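Local coordinates for catalase-3 (Neurospora crassa, PDB 4AJ9), which catalyses the breakdown of hydrogen peroxide to oxygen and water with a heme cofactor, probably protecting cells from peroxide damage, at residues Ile199-His205 with Ala237-Trp241; Arg215-Gly221 with Arg416-Pro422; Asp439-Thr443 with Thr509-Asn513; Thr576-Ala580 with Leu607-Pro613. All blocks are in the same frame, centred on the assembly; numbering follows the deposited sequence.

Following the chain from the N terminus, interaction 1 starts in the loop at 199-205 and closes at 237-241, enclosing strands of the antiparallel sheet in the catalase domain. Interaction 2 opens within that span, at 215-221, but closes only at 416-422, joining the end of strand 214-217 to the loop before strand 425-427; the two loops therefore cross, although their centres lie about 38 Å apart. Interactions 3 and 4 follow in series. Interaction 3 ties the head of helix 443-450 to the loop beyond the mostly helical section ending in helix 489-499. Interaction 4, in the C-terminal domain, joins the turn after strand 575-576 to the start of helix 612-622, its centre about 62 Å from that of interaction 2.

Interaction 1: residues Ile199-His205 with Ala237-Trp241; sequences IPRSYRH and AALVW
Pro-200 and Ala-238 form a single antiparallel bridge, a non-hydrogen-bonded pair with their CA atoms 4.0 Å apart, joining two loops of the heme-bearing catalase domain. Two bonds flank it. Leu-239 N donates to Ile-199 O at 2.8 Å, nearly head-on to the carbonyl, while Arg-201 N reaches Ala-237 O at 2.9 Å from above the carbonyl plane. Farther along, Ala-237 N gives a longer bond to His-205 O. Apolar groups fill in around this backbone: Ala-237 CB packs against Arg-201 CB at 3.8 Å, and Ile-199 brings CG2 to the edge of the Trp-241 ring, 4.0 Å from CE3. In Ile-199, CG1 sits between its own N and carbonyl carbon (chi1 49°), which carries CD1 over the backbone where helix 241-250 begins. Beyond this shell, the Arg-201 guanidinium turns away to salt bridges with Asp-586 and Asp-258. His-205 is steadied by its own loop, ND1 hydrogen-bonding Ser-202 OG at 2.7 Å.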
loop_
_atom_site.group_PDB
_atom_site.type_symbol
_atom_site.label_atom_id
_atom_site.label_comp_id
_atom_site.label_asym_id
_atom_site.label_seq_id
_atom_site.Cartn_x
_atom_site.Cartn_y
_atom_site.Cartn_z
ATOM N N ILE C 199 -35.911 4.353 -5.749
ATOM C CA ILE C 199 -35.839 3.927 -7.152
ATOM C C ILE C 199 -36.118 5.061 -8.144
ATOM O O ILE C 199 -37.081 5.007 -8.938
ATOM C CB ILE C 199 -36.786 2.738 -7.446
ATOM C CG1 ILE C 199 -38.196 3.008 -6.897
ATOM C CG2 ILE C 199 -36.242 1.476 -6.846
ATOM C CD1 ILE C 199 -39.198 1.852 -7.174
ATOM N N PRO C 200 -35.263 6.092 -8.118
ATOM C CA PRO C 200 -35.417 7.259 -8.984
ATOM C C PRO C 200 -35.276 6.873 -10.439
ATOM O O PRO C 200 -34.583 5.898 -10.774
ATOM C CB PRO C 200 -34.242 8.160 -8.565
ATOM C CG PRO C 200 -33.248 7.227 -7.967
ATOM C CD PRO C 200 -34.070 6.198 -7.260
ATOM N N ARG C 201 -35.935 7.643 -11.293
ATOM C CA ARG C 201 -35.858 7.475 -12.742
ATOM C C ARG C 201 -34.461 7.803 -13.265
ATOM O O ARG C 201 -33.985 7.185 -14.224
ATOM C CB ARG C 201 -36.923 8.349 -13.419
ATOM C CG ARG C 201 -36.651 8.678 -14.876
ATOM C CD ARG C 201 -36.568 7.422 -15.758
ATOM N NE ARG C 201 -36.469 7.834 -17.152
ATOM C CZ ARG C 201 -35.341 8.252 -17.715
ATOM N NH1 ARG C 201 -34.211 8.273 -17.014
ATOM N NH2 ARG C 201 -35.340 8.639 -18.981
ATOM N N SER C 202 -33.791 8.762 -12.632
ATOM C CA SER C 202 -32.405 9.080 -12.990
ATOM C C SER C 202 -31.786 9.975 -11.934
ATOM O O SER C 202 -32.491 10.467 -11.050
ATOM C CB SER C 202 -32.340 9.791 -14.337
ATOM O OG SER C 202 -32.550 11.187 -14.181
ATOM N N TYR C 203 -30.470 10.183 -12.027
ATOM C CA TYR C 203 -29.771 11.110 -11.135
ATOM C C TYR C 203 -30.341 12.500 -11.351
ATOM O O TYR C 203 -30.420 13.305 -10.421
ATOM C CB TYR C 203 -28.279 11.156 -11.460
ATOM C CG TYR C 203 -27.520 9.846 -11.310
ATOM C CD1 TYR C 203 -27.859 8.912 -10.338
ATOM C CD2 TYR C 203 -26.421 9.581 -12.123
ATOM C CE1 TYR C 203 -27.121 7.708 -10.208
ATOM C CE2 TYR C 203 -25.703 8.415 -12.003
ATOM C CZ TYR C 203 -26.043 7.486 -11.042
ATOM O OH TYR C 203 -25.288 6.331 -10.963
ATOM N N ARG C 204 -30.734 12.773 -12.592
ATOM C CA ARG C 204 -31.220 14.094 -12.985
ATOM C C ARG C 204 -32.590 14.408 -12.394
ATOM O O ARG C 204 -32.991 15.576 -12.325
ATOM C CB ARG C 204 -31.265 14.214 -14.510
ATOM C CG ARG C 204 -29.910 14.023 -15.175
ATOM C CD ARG C 204 -30.012 14.085 -16.688
ATOM N NE ARG C 204 -30.949 13.099 -17.215
ATOM C CZ ARG C 204 -32.053 13.390 -17.900
ATOM N NH1 ARG C 204 -32.372 14.652 -18.160
ATOM N NH2 ARG C 204 -32.839 12.411 -18.331
ATOM N N HIS C 205 -33.296 13.363 -11.966
ATOM C CA HIS C 205 -34.629 13.501 -11.393
ATOM C C HIS C 205 -34.660 13.245 -9.887
ATOM O O HIS C 205 -35.652 12.725 -9.367
ATOM C CB HIS C 205 -35.611 12.571 -12.105
ATOM C CG HIS C 205 -35.795 12.899 -13.554
ATOM N ND1 HIS C 205 -34.966 12.407 -14.539
ATOM C CD2 HIS C 205 -36.696 13.693 -14.182
ATOM C CE1 HIS C 205 -35.356 12.870 -15.712
ATOM N NE2 HIS C 205 -36.399 13.660 -15.523
ATOM N N ALA C 237 -38.738 12.153 -10.287
ATOM C CA ALA C 237 -39.450 11.071 -10.960
ATOM C C ALA C 237 -38.906 9.740 -10.479
ATOM O O ALA C 237 -37.722 9.630 -10.175
ATOM C CB ALA C 237 -39.293 11.187 -12.479
ATOM N N ALA C 238 -39.767 8.729 -10.397
ATOM C CA ALA C 238 -39.338 7.412 -9.929
ATOM C C ALA C 238 -39.949 6.278 -10.739
ATOM O O ALA C 238 -40.972 6.439 -11.402
ATOM C CB ALA C 238 -39.663 7.243 -8.459
ATOM N N LEU C 239 -39.296 5.127 -10.674
ATOM C CA LEU C 239 -39.755 3.928 -11.341
ATOM C C LEU C 239 -40.733 3.208 -10.414
ATOM O O LEU C 239 -41.022 3.702 -9.325
ATOM C CB LEU C 239 -38.544 3.038 -11.613
ATOM C CG LEU C 239 -37.384 3.729 -12.340
ATOM C CD1 LEU C 239 -36.161 2.804 -12.456
ATOM C CD2 LEU C 239 -37.823 4.222 -13.719
ATOM N N VAL C 240 -41.244 2.050 -10.838
ATOM C CA VAL C 240 -41.915 1.137 -9.912
ATOM C C VAL C 240 -40.997 -0.066 -9.675
ATOM O O VAL C 240 -40.121 -0.340 -10.494
ATOM C CB VAL C 240 -43.324 0.708 -10.417
ATOM C CG1 VAL C 240 -44.225 1.939 -10.536
ATOM C CG2 VAL C 240 -43.237 -0.019 -11.755
ATOM N N TRP C 241 -41.168 -0.757 -8.552
ATOM C CA TRP C 241 -40.224 -1.810 -8.170
ATOM C C TRP C 241 -40.091 -2.926 -9.216
ATOM O O TRP C 241 -38.975 -3.305 -9.600
ATOM C CB TRP C 241 -40.561 -2.387 -6.792
ATOM C CG TRP C 241 -39.625 -3.484 -6.379
ATOM C CD1 TRP C 241 -39.959 -4.771 -6.062
ATOM C CD2 TRP C 241 -38.195 -3.405 -6.281
ATOM N NE1 TRP C 241 -38.824 -5.493 -5.758
ATOM C CE2 TRP C 241 -37.731 -4.678 -5.887
ATOM C CE3 TRP C 241 -37.264 -2.381 -6.486
ATOM C CZ2 TRP C 241 -36.377 -4.951 -5.676
ATOM C CZ3 TRP C 241 -35.914 -2.656 -6.293
ATOM C CH2 TRP C 241 -35.485 -3.932 -5.890
#

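Interaction 2: residues Arg215-Gly221 with Arg416-Pro422; sequences RLVTEDG and RGFFTTP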
loop_
_atom_site.group_PDB
_atom_site.type_symbol
_atom_site.label_atom_id
_atom_site.label_comp_id
_atom_site.label_asym_id
_atom_site.label_seq_id
_atom_site.Cartn_x
_atom_site.Cartn_y
_atom_site.Cartn_z
ATOM N N ARG C 215 -23.407 25.493 9.612
ATOM C CA ARG C 215 -23.505 26.912 9.930
ATOM C C ARG C 215 -22.967 27.769 8.794
ATOM O O ARG C 215 -21.912 27.474 8.223
ATOM C CB ARG C 215 -22.732 27.241 11.214
ATOM C CG ARG C 215 -23.409 26.766 12.491
ATOM C CD ARG C 215 -22.532 26.984 13.724
ATOM N NE ARG C 215 -23.351 26.953 14.937
ATOM C CZ ARG C 215 -23.310 25.992 15.853
ATOM N NH1 ARG C 215 -22.459 24.983 15.721
ATOM N NH2 ARG C 215 -24.113 26.053 16.912
ATOM N N LEU C 216 -23.690 28.837 8.477
ATOM C CA LEU C 216 -23.138 29.896 7.637
ATOM C C LEU C 216 -22.626 30.965 8.584
ATOM O O LEU C 216 -23.279 31.275 9.582
ATOM C CB LEU C 216 -24.190 30.472 6.684
ATOM C CG LEU C 216 -24.756 29.517 5.637
ATOM C CD1 LEU C 216 -25.693 30.276 4.693
ATOM C CD2 LEU C 216 -23.613 28.855 4.857
ATOM N N VAL C 217 -21.446 31.505 8.283
ATOM C CA VAL C 217 -20.777 32.452 9.162
ATOM C C VAL C 217 -20.321 33.653 8.349
ATOM O O VAL C 217 -19.661 33.499 7.320
ATOM C CB VAL C 217 -19.562 31.804 9.854
ATOM C CG1 VAL C 217 -18.935 32.777 10.868
ATOM C CG2 VAL C 217 -19.985 30.517 10.539
ATOM N N THR C 218 -20.706 34.851 8.785
ATOM C CA THR C 218 -20.319 36.066 8.076
ATOM C C THR C 218 -18.936 36.522 8.539
ATOM O O THR C 218 -18.407 36.000 9.517
ATOM C CB THR C 218 -21.316 37.220 8.333
ATOM O OG1 THR C 218 -21.389 37.476 9.738
ATOM C CG2 THR C 218 -22.700 36.877 7.815
ATOM N N GLU C 219 -18.375 37.520 7.856
ATOM C CA GLU C 219 -17.050 38.053 8.197
ATOM C C GLU C 219 -16.896 38.424 9.673
ATOM O O GLU C 219 -15.833 38.223 10.258
ATOM C CB GLU C 219 -16.734 39.297 7.365
ATOM C CG GLU C 219 -16.839 39.122 5.863
ATOM C CD GLU C 219 -15.852 38.110 5.314
ATOM O OE1 GLU C 219 -14.970 37.650 6.076
ATOM O OE2 GLU C 219 -15.956 37.777 4.112
ATOM N N ASP C 220 -17.947 38.983 10.269
ATOM C CA ASP C 220 -17.862 39.466 11.643
ATOM C C ASP C 220 -18.084 38.348 12.653
ATOM O O ASP C 220 -17.995 38.551 13.868
ATOM C CB ASP C 220 -18.845 40.620 11.871
ATOM C CG ASP C 220 -20.287 40.167 11.858
ATOM O OD1 ASP C 220 -20.533 38.969 11.600
ATOM O OD2 ASP C 220 -21.177 41.010 12.098
ATOM N N GLY C 221 -18.374 37.159 12.145
ATOM C CA GLY C 221 -18.517 35.998 12.999
ATOM C C GLY C 221 -19.941 35.612 13.353
ATOM O O GLY C 221 -20.133 34.638 14.067
ATOM N N ARG C 416 -7.776 36.051 5.311
ATOM C CA ARG C 416 -9.014 35.332 5.043
ATOM C C ARG C 416 -8.917 33.855 5.407
ATOM O O ARG C 416 -9.314 32.974 4.638
ATOM C CB ARG C 416 -9.447 35.520 3.584
ATOM C CG ARG C 416 -9.988 36.919 3.297
ATOM C CD ARG C 416 -10.735 37.013 1.968
ATOM N NE ARG C 416 -11.877 36.100 1.881
ATOM C CZ ARG C 416 -13.073 36.309 2.437
ATOM N NH1 ARG C 416 -13.305 37.405 3.149
ATOM N NH2 ARG C 416 -14.044 35.406 2.288
ATOM N N GLY C 417 -8.409 33.584 6.601
ATOM C CA GLY C 417 -8.271 32.216 7.054
ATOM C C GLY C 417 -9.607 31.651 7.495
ATOM O O GLY C 417 -10.563 32.394 7.733
ATOM N N PHE C 418 -9.680 30.329 7.574
ATOM C CA PHE C 418 -10.844 29.686 8.166
ATOM C C PHE C 418 -10.930 30.093 9.631
ATOM O O PHE C 418 -9.915 30.363 10.273
ATOM C CB PHE C 418 -10.728 28.164 8.079
ATOM C CG PHE C 418 -11.853 27.447 8.750
ATOM C CD1 PHE C 418 -13.038 27.213 8.071
ATOM C CD2 PHE C 418 -11.745 27.042 10.081
ATOM C CE1 PHE C 418 -14.102 26.568 8.704
ATOM C CE2 PHE C 418 -12.796 26.392 10.713
ATOM C CZ PHE C 418 -13.979 26.152 10.010
ATOM N N PHE C 419 -12.142 30.140 10.169
ATOM C CA PHE C 419 -12.289 30.306 11.609
ATOM C C PHE C 419 -13.536 29.603 12.096
ATOM O O PHE C 419 -14.575 29.593 11.423
ATOM C CB PHE C 419 -12.252 31.786 12.039
ATOM C CG PHE C 419 -13.366 32.629 11.472
ATOM C CD1 PHE C 419 -13.287 33.133 10.183
ATOM C CD2 PHE C 419 -14.479 32.937 12.242
ATOM C CE1 PHE C 419 -14.302 33.911 9.660
ATOM C CE2 PHE C 419 -15.501 33.733 11.728
ATOM C CZ PHE C 419 -15.410 34.221 10.438
ATOM N N THR C 420 -13.413 28.967 13.251
ATOM C CA THR C 420 -14.554 28.320 13.876
ATOM C C THR C 420 -15.497 29.413 14.389
ATOM O O THR C 420 -15.029 30.467 14.829
ATOM C CB THR C 420 -14.083 27.405 15.017
ATOM O OG1 THR C 420 -13.419 26.259 14.462
ATOM C CG2 THR C 420 -15.252 26.939 15.860
ATOM N N THR C 421 -16.807 29.175 14.311
ATOM C CA THR C 421 -17.793 30.155 14.772
ATOM C C THR C 421 -17.418 30.657 16.159
ATOM O O THR C 421 -17.376 29.883 17.114
ATOM C CB THR C 421 -19.209 29.563 14.846
ATOM O OG1 THR C 421 -19.517 28.884 13.621
ATOM C CG2 THR C 421 -20.232 30.680 15.077
ATOM N N PRO C 422 -17.140 31.961 16.277
ATOM C CA PRO C 422 -16.607 32.467 17.545
ATOM C C PRO C 422 -17.546 32.276 18.749
ATOM O O PRO C 422 -17.076 32.159 19.884
ATOM C CB PRO C 422 -16.353 33.963 17.263
ATOM C CG PRO C 422 -17.054 34.270 15.992
ATOM C CD PRO C 422 -17.190 32.993 15.225
#
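Gly-221 and Pro-422 bring the two backbones closest, their CA atoms 6.1 Å apart, where a type I turn from Thr-218 to Gly-221 follows strand 214-217 of the antiparallel catalase sheet. The opposing 416-422 is irregular and runs beside the turn. Gly-221 has a phi of 99°, and a CB there would run into Pro-422 CG as well as the preceding carbonyl. The Phe-419 ring packs against the turn: its edge faces Gly-221 CA and Thr-218 O, while Val-217 CG1 meets Phe-419 CE2 obliquely at 3.7 Å. At the outer end, Arg-416 NH1 makes a nearly straight salt bridge to Glu-219 OE2 at 2.8 Å. OE2 lies in the guanidinium plane, while NH1 meets it from the syn side but well out of the carboxylate plane; the two planes are 68° apart. Glu-219 OE1 also pairs with Arg-335, and Arg-416 NE with Glu-130. With an alanine at Glu-219, Arg-416 and Arg-335 would probably each lose a carboxylate partner, and the turn its charged tie to the loop. Next door, Phe-418 packs edge-to-face with Phe-45 of a second subunit. Thr-421 OG1, hydrogen-bonded to Asp-338, lies 3.5 Å from Val-217 CG2.

Interaction 3: residues Asp439-Thr443 with Thr509-Asn513; sequences DDHYT and TYYHN
An Asx turn at the head of helix 443-450 receives the ring of Tyr-510, whose edge faces the Asp-440 carboxylate, with OD2 3.5 Å from CD1. With CG swung away from its own backbone N (chi1 -177°), Asp-440 folds back over the turn: OD1 accepts from both Tyr-442 N and Thr-443 N, and OD2 accepts a hydrogen bond from Thr-443 OG1 at 2.6 Å. Those bonds fix the carboxylate, whose plane stands 71° to the Tyr-510 ring. Tyr-442 covers one face of that ring near its rim, Tyr-442 CD2 3.6 Å from Tyr-510 CE2, the planes oblique at 45°; Thr-509 CG2 lies over the opposite face. At its own far end Tyr-442 OH is bonded to Gln-483. Water adds two links, one from Tyr-510 OH to Asp-439 O and His-441 N, the other from Tyr-510 O to Thr-443 OG1. The loop is also pinned directly: His-512 NE2 donates in its ring plane to Thr-443 O, 2.9 Å away.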
loop_
_atom_site.group_PDB
_atom_site.type_symbol
_atom_site.label_atom_id
_atom_site.label_comp_id
_atom_site.label_asym_id
_atom_site.label_seq_id
_atom_site.Cartn_x
_atom_site.Cartn_y
_atom_site.Cartn_z
ATOM N N ASP C 439 -34.622 11.552 21.197
ATOM C CA ASP C 439 -35.370 10.333 21.539
ATOM C C ASP C 439 -36.522 9.889 20.618
ATOM O O ASP C 439 -36.894 8.714 20.628
ATOM C CB ASP C 439 -35.900 10.419 22.979
ATOM C CG ASP C 439 -34.828 10.138 24.018
ATOM O OD1 ASP C 439 -33.694 9.803 23.621
ATOM O OD2 ASP C 439 -35.128 10.234 25.232
ATOM N N ASP C 440 -37.099 10.808 19.849
ATOM C CA ASP C 440 -38.310 10.496 19.078
ATOM C C ASP C 440 -37.989 9.912 17.702
ATOM O O ASP C 440 -37.479 10.610 16.835
ATOM C CB ASP C 440 -39.191 11.745 18.937
ATOM C CG ASP C 440 -40.501 11.472 18.203
ATOM O OD1 ASP C 440 -40.522 10.644 17.266
ATOM O OD2 ASP C 440 -41.518 12.102 18.560
ATOM N N HIS C 441 -38.326 8.640 17.498
ATOM C CA HIS C 441 -37.936 7.951 16.271
ATOM C C HIS C 441 -39.080 7.673 15.304
ATOM O O HIS C 441 -38.855 7.098 14.236
ATOM C CB HIS C 441 -37.243 6.631 16.615
ATOM C CG HIS C 441 -36.123 6.776 17.593
ATOM N ND1 HIS C 441 -35.068 7.640 17.390
ATOM C CD2 HIS C 441 -35.888 6.163 18.778
ATOM C CE1 HIS C 441 -34.226 7.552 18.406
ATOM N NE2 HIS C 441 -34.702 6.663 19.263
ATOM N N TYR C 442 -40.295 8.097 15.655
ATOM C CA TYR C 442 -41.485 7.654 14.943
ATOM C C TYR C 442 -42.325 8.782 14.362
ATOM O O TYR C 442 -43.006 8.608 13.349
ATOM C CB TYR C 442 -42.337 6.803 15.881
ATOM C CG TYR C 442 -41.557 5.685 16.537
ATOM C CD1 TYR C 442 -41.336 4.485 15.873
ATOM C CD2 TYR C 442 -41.043 5.826 17.822
ATOM C CE1 TYR C 442 -40.627 3.453 16.473
ATOM C CE2 TYR C 442 -40.321 4.800 18.428
ATOM C CZ TYR C 442 -40.122 3.618 17.749
ATOM O OH TYR C 442 -39.423 2.600 18.351
ATOM N N THR C 443 -42.272 9.945 15.001
ATOM C CA THR C 443 -43.108 11.064 14.586
ATOM C C THR C 443 -42.849 11.468 13.136
ATOM O O THR C 443 -43.792 11.638 12.358
ATOM C CB THR C 443 -42.958 12.271 15.541
ATOM O OG1 THR C 443 -43.447 11.911 16.839
ATOM C CG2 THR C 443 -43.731 13.464 15.019
ATOM N N THR C 509 -48.948 6.398 20.797
ATOM C CA THR C 509 -48.048 7.394 21.379
ATOM C C THR C 509 -47.561 8.412 20.339
ATOM O O THR C 509 -47.621 9.629 20.555
ATOM C CB THR C 509 -46.835 6.713 22.045
ATOM O OG1 THR C 509 -47.298 5.732 22.979
ATOM C CG2 THR C 509 -45.946 7.738 22.773
ATOM N N TYR C 510 -47.107 7.921 19.192
ATOM C CA TYR C 510 -46.529 8.812 18.198
ATOM C C TYR C 510 -47.446 9.118 17.003
ATOM O O TYR C 510 -47.075 9.884 16.131
ATOM C CB TYR C 510 -45.161 8.273 17.737
ATOM C CG TYR C 510 -44.139 8.146 18.858
ATOM C CD1 TYR C 510 -43.302 9.205 19.183
ATOM C CD2 TYR C 510 -44.009 6.969 19.576
ATOM C CE1 TYR C 510 -42.371 9.100 20.194
ATOM C CE2 TYR C 510 -43.087 6.854 20.604
ATOM C CZ TYR C 510 -42.271 7.927 20.907
ATOM O OH TYR C 510 -41.340 7.825 21.917
ATOM N N TYR C 511 -48.644 8.536 16.963
ATOM C CA TYR C 511 -49.536 8.756 15.821
ATOM C C TYR C 511 -49.928 10.231 15.711
ATOM O O TYR C 511 -50.082 10.913 16.713
ATOM C CB TYR C 511 -50.823 7.930 15.933
ATOM C CG TYR C 511 -50.671 6.426 15.976
ATOM C CD1 TYR C 511 -49.454 5.799 15.699
ATOM C CD2 TYR C 511 -51.762 5.623 16.286
ATOM C CE1 TYR C 511 -49.338 4.416 15.753
ATOM C CE2 TYR C 511 -51.654 4.247 16.334
ATOM C CZ TYR C 511 -50.446 3.646 16.072
ATOM O OH TYR C 511 -50.365 2.268 16.135
ATOM N N HIS C 512 -50.091 10.717 14.488
ATOM C CA HIS C 512 -50.556 12.079 14.263
ATOM C C HIS C 512 -50.972 12.170 12.810
ATOM O O HIS C 512 -50.697 11.252 12.034
ATOM C CB HIS C 512 -49.453 13.093 14.579
ATOM C CG HIS C 512 -48.312 13.075 13.604
ATOM N ND1 HIS C 512 -48.333 13.781 12.421
ATOM C CD2 HIS C 512 -47.115 12.439 13.642
ATOM C CE1 HIS C 512 -47.199 13.582 11.769
ATOM N NE2 HIS C 512 -46.442 12.771 12.489
ATOM N N ASN C 513 -51.627 13.268 12.440
ATOM C CA ASN C 513 -52.140 13.446 11.080
ATOM C C ASN C 513 -51.478 14.590 10.324
ATOM O O ASN C 513 -51.981 15.032 9.294
ATOM C CB ASN C 513 -53.646 13.707 11.122
ATOM C CG ASN C 513 -54.382 12.665 11.923
ATOM O OD1 ASN C 513 -54.151 11.470 11.755
ATOM N ND2 ASN C 513 -55.252 13.108 12.822
HETATM O O HOH W 1 -38.918 7.182 20.264
HETATM O O HOH W 2 -46.015 12.634 17.260
#

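Interaction 4: residues Thr576-Ala580 with Leu607-Pro613; sequences TYSAA and LFPAGRP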
loop_
_atom_site.group_PDB
_atom_site.type_symbol
_atom_site.label_atom_id
_atom_site.label_comp_id
_atom_site.label_asym_id
_atom_site.label_seq_id
_atom_site.Cartn_x
_atom_site.Cartn_y
_atom_site.Cartn_z
ATOM N N THR C 576 -33.056 -3.590 -32.510
ATOM C CA THR C 576 -33.843 -4.778 -32.832
ATOM C C THR C 576 -34.731 -5.142 -31.660
ATOM O O THR C 576 -34.443 -4.779 -30.517
ATOM C CB THR C 576 -32.949 -6.003 -33.111
ATOM O OG1 THR C 576 -32.197 -6.318 -31.927
ATOM C CG2 THR C 576 -32.004 -5.728 -34.269
ATOM N N TYR C 577 -35.798 -5.881 -31.938
ATOM C CA TYR C 577 -36.659 -6.375 -30.868
ATOM C C TYR C 577 -35.869 -7.202 -29.871
ATOM O O TYR C 577 -36.144 -7.154 -28.670
ATOM C CB TYR C 577 -37.835 -7.180 -31.422
ATOM C CG TYR C 577 -38.968 -6.290 -31.852
ATOM C CD1 TYR C 577 -39.711 -5.583 -30.910
ATOM C CD2 TYR C 577 -39.283 -6.127 -33.195
ATOM C CE1 TYR C 577 -40.744 -4.755 -31.289
ATOM C CE2 TYR C 577 -40.323 -5.296 -33.591
ATOM C CZ TYR C 577 -41.052 -4.612 -32.635
ATOM O OH TYR C 577 -42.086 -3.777 -33.018
ATOM N N SER C 578 -34.877 -7.935 -30.372
ATOM C CA SER C 578 -34.049 -8.800 -29.529
ATOM C C SER C 578 -33.348 -7.976 -28.455
ATOM O O SER C 578 -33.296 -8.369 -27.287
ATOM C CB SER C 578 -33.017 -9.557 -30.385
ATOM O OG SER C 578 -32.205 -10.411 -29.588
ATOM N N ALA C 579 -32.844 -6.813 -28.854
ATOM C CA ALA C 579 -32.077 -5.948 -27.967
ATOM C C ALA C 579 -32.944 -5.009 -27.128
ATOM O O ALA C 579 -32.434 -4.322 -26.237
ATOM C CB ALA C 579 -31.066 -5.146 -28.772
ATOM N N ALA C 580 -34.243 -4.970 -27.406
ATOM C CA ALA C 580 -35.121 -3.971 -26.785
ATOM C C ALA C 580 -35.844 -4.461 -25.536
ATOM O O ALA C 580 -36.148 -5.650 -25.384
ATOM C CB ALA C 580 -36.130 -3.444 -27.786
ATOM N N LEU C 607 -35.692 -13.998 -35.109
ATOM C CA LEU C 607 -34.958 -12.758 -34.840
ATOM C C LEU C 607 -35.147 -12.187 -33.425
ATOM O O LEU C 607 -34.370 -11.339 -32.987
ATOM C CB LEU C 607 -35.280 -11.691 -35.898
ATOM C CG LEU C 607 -34.698 -12.008 -37.278
ATOM C CD1 LEU C 607 -35.274 -11.074 -38.357
ATOM C CD2 LEU C 607 -33.165 -11.960 -37.245
ATOM N N PHE C 608 -36.170 -12.639 -32.712
ATOM C CA PHE C 608 -36.363 -12.190 -31.333
ATOM C C PHE C 608 -37.074 -13.239 -30.491
ATOM O O PHE C 608 -37.695 -14.149 -31.034
ATOM C CB PHE C 608 -37.116 -10.856 -31.292
ATOM C CG PHE C 608 -38.416 -10.863 -32.054
ATOM C CD1 PHE C 608 -39.562 -11.393 -31.484
ATOM C CD2 PHE C 608 -38.490 -10.333 -33.329
ATOM C CE1 PHE C 608 -40.768 -11.396 -32.177
ATOM C CE2 PHE C 608 -39.689 -10.340 -34.026
ATOM C CZ PHE C 608 -40.829 -10.867 -33.442
ATOM N N PRO C 609 -36.971 -13.126 -29.161
ATOM C CA PRO C 609 -37.651 -14.081 -28.277
ATOM C C PRO C 609 -39.173 -14.039 -28.436
ATOM O O PRO C 609 -39.750 -12.958 -28.609
ATOM C CB PRO C 609 -37.245 -13.611 -26.875
ATOM C CG PRO C 609 -35.898 -12.928 -27.089
ATOM C CD PRO C 609 -36.063 -12.230 -28.419
ATOM N N ALA C 610 -39.806 -15.207 -28.370
ATOM C CA ALA C 610 -41.262 -15.314 -28.496
ATOM C C ALA C 610 -41.976 -14.257 -27.649
ATOM O O ALA C 610 -41.652 -14.066 -26.489
ATOM C CB ALA C 610 -41.720 -16.712 -28.098
ATOM N N GLY C 611 -42.929 -13.552 -28.244
ATOM C CA GLY C 611 -43.733 -12.586 -27.504
ATOM C C GLY C 611 -43.114 -11.226 -27.220
ATOM O O GLY C 611 -43.747 -10.383 -26.578
ATOM N N ARG C 612 -41.899 -10.986 -27.711
ATOM C CA ARG C 612 -41.150 -9.777 -27.338
ATOM C C ARG C 612 -41.880 -8.445 -27.592
ATOM O O ARG C 612 -41.960 -7.608 -26.695
ATOM C CB ARG C 612 -39.747 -9.784 -27.965
ATOM C CG ARG C 612 -38.933 -8.503 -27.764
ATOM C CD ARG C 612 -38.699 -8.147 -26.286
ATOM N NE ARG C 612 -38.083 -9.221 -25.509
ATOM C CZ ARG C 612 -36.787 -9.513 -25.500
ATOM N NH1 ARG C 612 -35.944 -8.829 -26.259
ATOM N NH2 ARG C 612 -36.334 -10.508 -24.735
ATOM N N PRO C 613 -42.422 -8.244 -28.808
ATOM C CA PRO C 613 -43.191 -7.008 -29.022
ATOM C C PRO C 613 -44.325 -6.884 -28.006
ATOM O O PRO C 613 -44.472 -5.829 -27.384
ATOM C CB PRO C 613 -43.731 -7.172 -30.446
ATOM C CG PRO C 613 -42.722 -8.085 -31.120
ATOM C CD PRO C 613 -42.327 -9.060 -30.032
HETATM O O HOH W 3 -35.127 -8.519 -33.334
HETATM O O HOH W 4 -33.394 -10.678 -24.686
#
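Tyr-577 directs its ring edge at the face of Phe-608, a T-shaped pair with centroids 5.5 Å apart and planes at 59°. Over one face of the tyrosine lies Pro-613, its CG 4.0 Å from the Tyr-577 centroid in a CH-pi contact. These contacts pack the turn after strand 575-576 against the loop 607-611 and the start of helix 612-622, within the parallel alpha/beta C-terminal domain of long catalases; the hydroxyl of Tyr-577 reaches Ser-538 O. Bends at chi2 (59°) and chi3 (55°) curl Arg-612 back, so that NH1 meets Tyr-577 O and Ser-578 O in bent bonds, each 2.9 Å. Both oxygens lie near the guanidinium plane, but NH1 comes near the first carbonyl plane and from above the second; Pro-609 CD rests over one guanidinium face. With a leucine in place of Arg-612, Tyr-577 O and Ser-578 O would probably both lose this donor, the former keeping its bond from Ala-580 N. A water bridges Ser-578 N and Leu-607 O, while Phe-466 of a fourth subunit packs on Ser-578. Across the contact, carbonyl oxygens and a water at NH2 meet the arginine's charge, a tie resting on backbone, not side chains, of 577-578.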